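Local coordinates for protein C-X-C motif chemokine 13 (Homo sapiens, PDB 7JNY) that attracts B lymphocytes as a secreted CXC chemokine that binds the receptor CXCR5, at residues Asp28-Leu33 / Ile44-Lys49. Numbering follows the deposited sequence.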
ATOM      1  N   ASP A  28      -7.186  -0.509  -7.346  1.00 24.74           N
ATOM      2  CA  ASP A  28      -7.318  -1.893  -7.784  1.00 30.80           C
ATOM      3  C   ASP A  28      -6.443  -2.816  -6.952  1.00 32.54           C
ATOM      4  O   ASP A  28      -6.849  -3.922  -6.609  1.00 27.35           O
ATOM      5  CB  ASP A  28      -6.893  -2.066  -9.236  1.00 35.39           C
ATOM      6  CG  ASP A  28      -7.985  -1.703 -10.212  1.00 42.87           C
ATOM      7  OD1 ASP A  28      -9.167  -1.762  -9.842  1.00 39.59           O
ATOM      8  OD2 ASP A  28      -7.653  -1.389 -11.360  1.00 44.06           O
ATOM      9  N   ARG A  29      -5.210  -2.404  -6.667  1.00 24.35           N
ATOM     10  CA  ARG A  29      -4.306  -3.216  -5.872  1.00 21.69           C
ATOM     11  C   ARG A  29      -3.476  -2.306  -4.990  1.00 29.58           C
ATOM     12  O   ARG A  29      -3.113  -1.194  -5.403  1.00 22.82           O
ATOM     13  CB  ARG A  29      -3.285  -3.995  -6.688  1.00 32.85           C
ATOM     14  CG  ARG A  29      -3.725  -5.014  -7.677  1.00 51.39           C
ATOM     15  CD  ARG A  29      -2.465  -5.840  -7.966  1.00 57.77           C
ATOM     16  NE  ARG A  29      -1.800  -5.363  -9.176  1.00 57.84           N
ATOM     17  CZ  ARG A  29      -0.659  -5.840  -9.655  1.00 66.35           C
ATOM     18  NH1 ARG A  29       0.011  -6.799  -9.034  1.00 67.95           N
ATOM     19  NH2 ARG A  29      -0.177  -5.345 -10.789  1.00 72.54           N
ATOM     20  N   ILE A  30      -3.063  -2.836  -3.842  1.00 23.16           N
ATOM     21  CA  ILE A  30      -2.047  -2.189  -3.012  1.00 19.35           C
ATOM     22  C   ILE A  30      -0.931  -3.192  -2.752  1.00 25.51           C
ATOM     23  O   ILE A  30      -1.197  -4.315  -2.318  1.00 19.55           O
ATOM     24  CB  ILE A  30      -2.622  -1.699  -1.681  1.00 23.25           C
ATOM     25  CG1 ILE A  30      -3.646  -0.590  -1.900  1.00 34.91           C
ATOM     26  CG2 ILE A  30      -1.514  -1.219  -0.778  1.00 22.04           C
ATOM     27  CD1 ILE A  30      -4.628  -0.498  -0.760  1.00 36.66           C
ATOM     28  N   GLN A  31       0.316  -2.783  -2.977  1.00 21.32           N
ATOM     29  CA  GLN A  31       1.457  -3.669  -2.802  1.00 20.56           C
ATOM     30  C   GLN A  31       2.296  -3.133  -1.662  1.00 21.60           C
ATOM     31  O   GLN A  31       2.712  -1.966  -1.689  1.00 21.85           O
ATOM     32  CB  GLN A  31       2.307  -3.735  -4.061  1.00 21.87           C
ATOM     33  CG  GLN A  31       1.570  -4.287  -5.255  1.00 27.80           C
ATOM     34  CD  GLN A  31       2.453  -4.325  -6.462  1.00 36.48           C
ATOM     35  OE1 GLN A  31       3.193  -3.378  -6.721  1.00 36.31           O
ATOM     36  NE2 GLN A  31       2.362  -5.395  -7.237  1.00 42.89           N
ATOM     37  N   ILE A  32       2.544  -3.961  -0.667  1.00 18.33           N
ATOM     38  CA  ILE A  32       3.344  -3.558   0.483  1.00 19.92           C
ATOM     39  C   ILE A  32       4.640  -4.340   0.431  1.00 24.94           C
ATOM     40  O   ILE A  32       4.621  -5.580   0.362  1.00 18.78           O
ATOM     41  CB  ILE A  32       2.611  -3.799   1.803  1.00 17.55           C
ATOM     42  CG1 ILE A  32       1.333  -2.960   1.815  1.00 21.61           C
ATOM     43  CG2 ILE A  32       3.453  -3.390   2.980  1.00 21.99           C
ATOM     44  CD1 ILE A  32       0.629  -3.038   3.097  1.00 27.64           C
ATOM     45  N   LEU A  33       5.758  -3.615   0.473  1.00 19.35           N
ATOM     46  CA  LEU A  33       7.077  -4.234   0.548  1.00 21.21           C
ATOM     47  C   LEU A  33       7.728  -3.822   1.853  1.00 20.17           C
ATOM     48  O   LEU A  33       8.299  -2.718   1.938  1.00 20.85           O
ATOM     49  CB  LEU A  33       7.912  -3.808  -0.652  1.00 21.29           C
ATOM     50  CG  LEU A  33       7.253  -4.203  -1.972  1.00 22.45           C
ATOM     51  CD1 LEU A  33       6.662  -2.971  -2.587  1.00 30.42           C
ATOM     52  CD2 LEU A  33       8.262  -4.853  -2.902  1.00 38.49           C
ATOM     53  N   ILE A  44       5.000   1.273  -0.321  1.00 21.84           N
ATOM     54  CA  ILE A  44       3.576   0.972  -0.513  1.00 20.93           C
ATOM     55  C   ILE A  44       3.228   1.499  -1.891  1.00 23.09           C
ATOM     56  O   ILE A  44       3.326   2.708  -2.137  1.00 29.60           O
ATOM     57  CB  ILE A  44       2.667   1.598   0.551  1.00 22.99           C
ATOM     58  CG1 ILE A  44       3.037   1.115   1.965  1.00 24.07           C
ATOM     59  CG2 ILE A  44       1.196   1.268   0.212  1.00 23.29           C
ATOM     60  CD1 ILE A  44       2.055   1.527   3.081  1.00 24.36           C
ATOM     61  N   ILE A  45       2.859   0.606  -2.802  1.00 23.16           N
ATOM     62  CA  ILE A  45       2.580   0.981  -4.184  1.00 23.48           C
ATOM     63  C   ILE A  45       1.092   0.770  -4.455  1.00 22.53           C
ATOM     64  O   ILE A  45       0.568  -0.333  -4.259  1.00 22.47           O
ATOM     65  CB  ILE A  45       3.435   0.179  -5.162  1.00 23.76           C
ATOM     66  CG1 ILE A  45       4.926   0.382  -4.798  1.00 35.33           C
ATOM     67  CG2 ILE A  45       3.144   0.615  -6.570  1.00 25.53           C
ATOM     68  CD1 ILE A  45       5.861  -0.482  -5.582  1.00 29.46           C
ATOM     69  N   VAL A  46       0.417   1.812  -4.899  1.00 30.06           N
ATOM     70  CA  VAL A  46      -1.034   1.776  -5.136  1.00 25.38           C
ATOM     71  C   VAL A  46      -1.302   1.749  -6.631  1.00 31.09           C
ATOM     72  O   VAL A  46      -0.876   2.651  -7.374  1.00 28.82           O
ATOM     73  CB  VAL A  46      -1.738   2.973  -4.483  1.00 26.23           C
ATOM     74  CG1 VAL A  46      -3.239   2.952  -4.833  1.00 30.19           C
ATOM     75  CG2 VAL A  46      -1.524   2.956  -2.983  1.00 23.15           C
ATOM     76  N   TRP A  47      -2.024   0.720  -7.075  1.00 29.63           N
ATOM     77  CA  TRP A  47      -2.402   0.582  -8.480  1.00 26.84           C
ATOM     78  C   TRP A  47      -3.801   1.124  -8.651  1.00 31.23           C
ATOM     79  O   TRP A  47      -4.763   0.521  -8.163  1.00 28.22           O
ATOM     80  CB  TRP A  47      -2.339  -0.869  -8.933  1.00 36.42           C
ATOM     81  CG  TRP A  47      -0.976  -1.360  -8.901  1.00 34.50           C
ATOM     82  CD1 TRP A  47      -0.161  -1.433  -7.812  1.00 34.13           C
ATOM     83  CD2 TRP A  47      -0.210  -1.787 -10.015  1.00 41.88           C
ATOM     84  NE1 TRP A  47       1.066  -1.926  -8.177  1.00 34.19           N
ATOM     85  CE2 TRP A  47       1.062  -2.144  -9.530  1.00 40.72           C
ATOM     86  CE3 TRP A  47      -0.478  -1.918 -11.383  1.00 46.23           C
ATOM     87  CZ2 TRP A  47       2.068  -2.627 -10.364  1.00 49.58           C
ATOM     88  CZ3 TRP A  47       0.518  -2.398 -12.209  1.00 49.06           C
ATOM     89  CH2 TRP A  47       1.778  -2.746 -11.697  1.00 50.10           C
ATOM     90  N   LYS A  48      -3.910   2.240  -9.358  1.00 35.53           N
ATOM     91  CA  LYS A  48      -5.181   2.934  -9.481  1.00 30.29           C
ATOM     92  C   LYS A  48      -5.960   2.465 -10.701  1.00 36.53           C
ATOM     93  O   LYS A  48      -5.409   1.911 -11.655  1.00 37.67           O
ATOM     94  CB  LYS A  48      -4.974   4.451  -9.534  1.00 39.10           C
ATOM     95  CG  LYS A  48      -4.586   5.011  -8.169  1.00 42.76           C
ATOM     96  CD  LYS A  48      -4.082   6.451  -8.189  1.00 42.52           C
ATOM     97  CE  LYS A  48      -5.039   7.447  -8.831  1.00 55.56           C
ATOM     98  NZ  LYS A  48      -4.424   8.810  -8.844  1.00 60.19           N
ATOM     99  N   LYS A  49      -7.280   2.694 -10.648  1.00 39.72           N
ATOM    100  CA  LYS A  49      -8.129   2.150 -11.690  1.00 44.95           C
ATOM    101  C   LYS A  49      -7.808   2.765 -13.039  1.00 44.39           C
ATOM    102  O   LYS A  49      -7.934   2.088 -14.063  1.00 49.26           O
ATOM    103  CB  LYS A  49      -9.599   2.348 -11.315  1.00 40.52           C
ATOM    104  CG  LYS A  49     -10.112   1.082 -10.640  1.00 42.85           C
ATOM    105  CD  LYS A  49     -11.417   1.242  -9.905  1.00 48.09           C
ATOM    106  CE  LYS A  49     -11.845  -0.112  -9.350  1.00 48.06           C
ATOM    107  NZ  LYS A  49     -12.437  -0.015  -7.989  1.00 66.19           N
TER
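Trp47 O takes two backbone N-H groups, a short bond from Asp28 N at 2.8 Å and a weak one from Arg29 N at 3.3 Å. Two residues facing one make this a classic beta bulge, in an antiparallel pairing that continues through the hydrogen-bonded pair Gln31 and Ile45. Within the bulge, the Arg29 and Trp47 side chains lie side by side, pointing the same way. A bend at chi3 (-97°) brings the Arg29 guanidinium over one face of the indole in a cation-pi contact, CZ 4.0 Å from the centroid of the six-membered ring. The planes are 43° apart, and the tilt brings NH2 down to 3.3 Å from Trp47 CZ3. Trp47 NE1 reaches Gln31 OE1 at 3.0 Å, meeting the amide from above its carbonyl plane. An alanine in place of Trp47 would probably leave the guanidinium without its aromatic partner and Gln31 OE1 without this donor. Ile45 is an aliphatic member of the same face. On the other face Ile30 CG2 meets Ile44 CG2 at 3.8 Å, packed against helix 61-72, where Met66 touches Ile30 and Ile63 touches Ile44. In this central hairpin of the chemokine fold, Glu4 of the neighbouring strand binds Arg29 NH1 and Gln31 NE2, and together with Trp47 probably fixes the rotation of both groups.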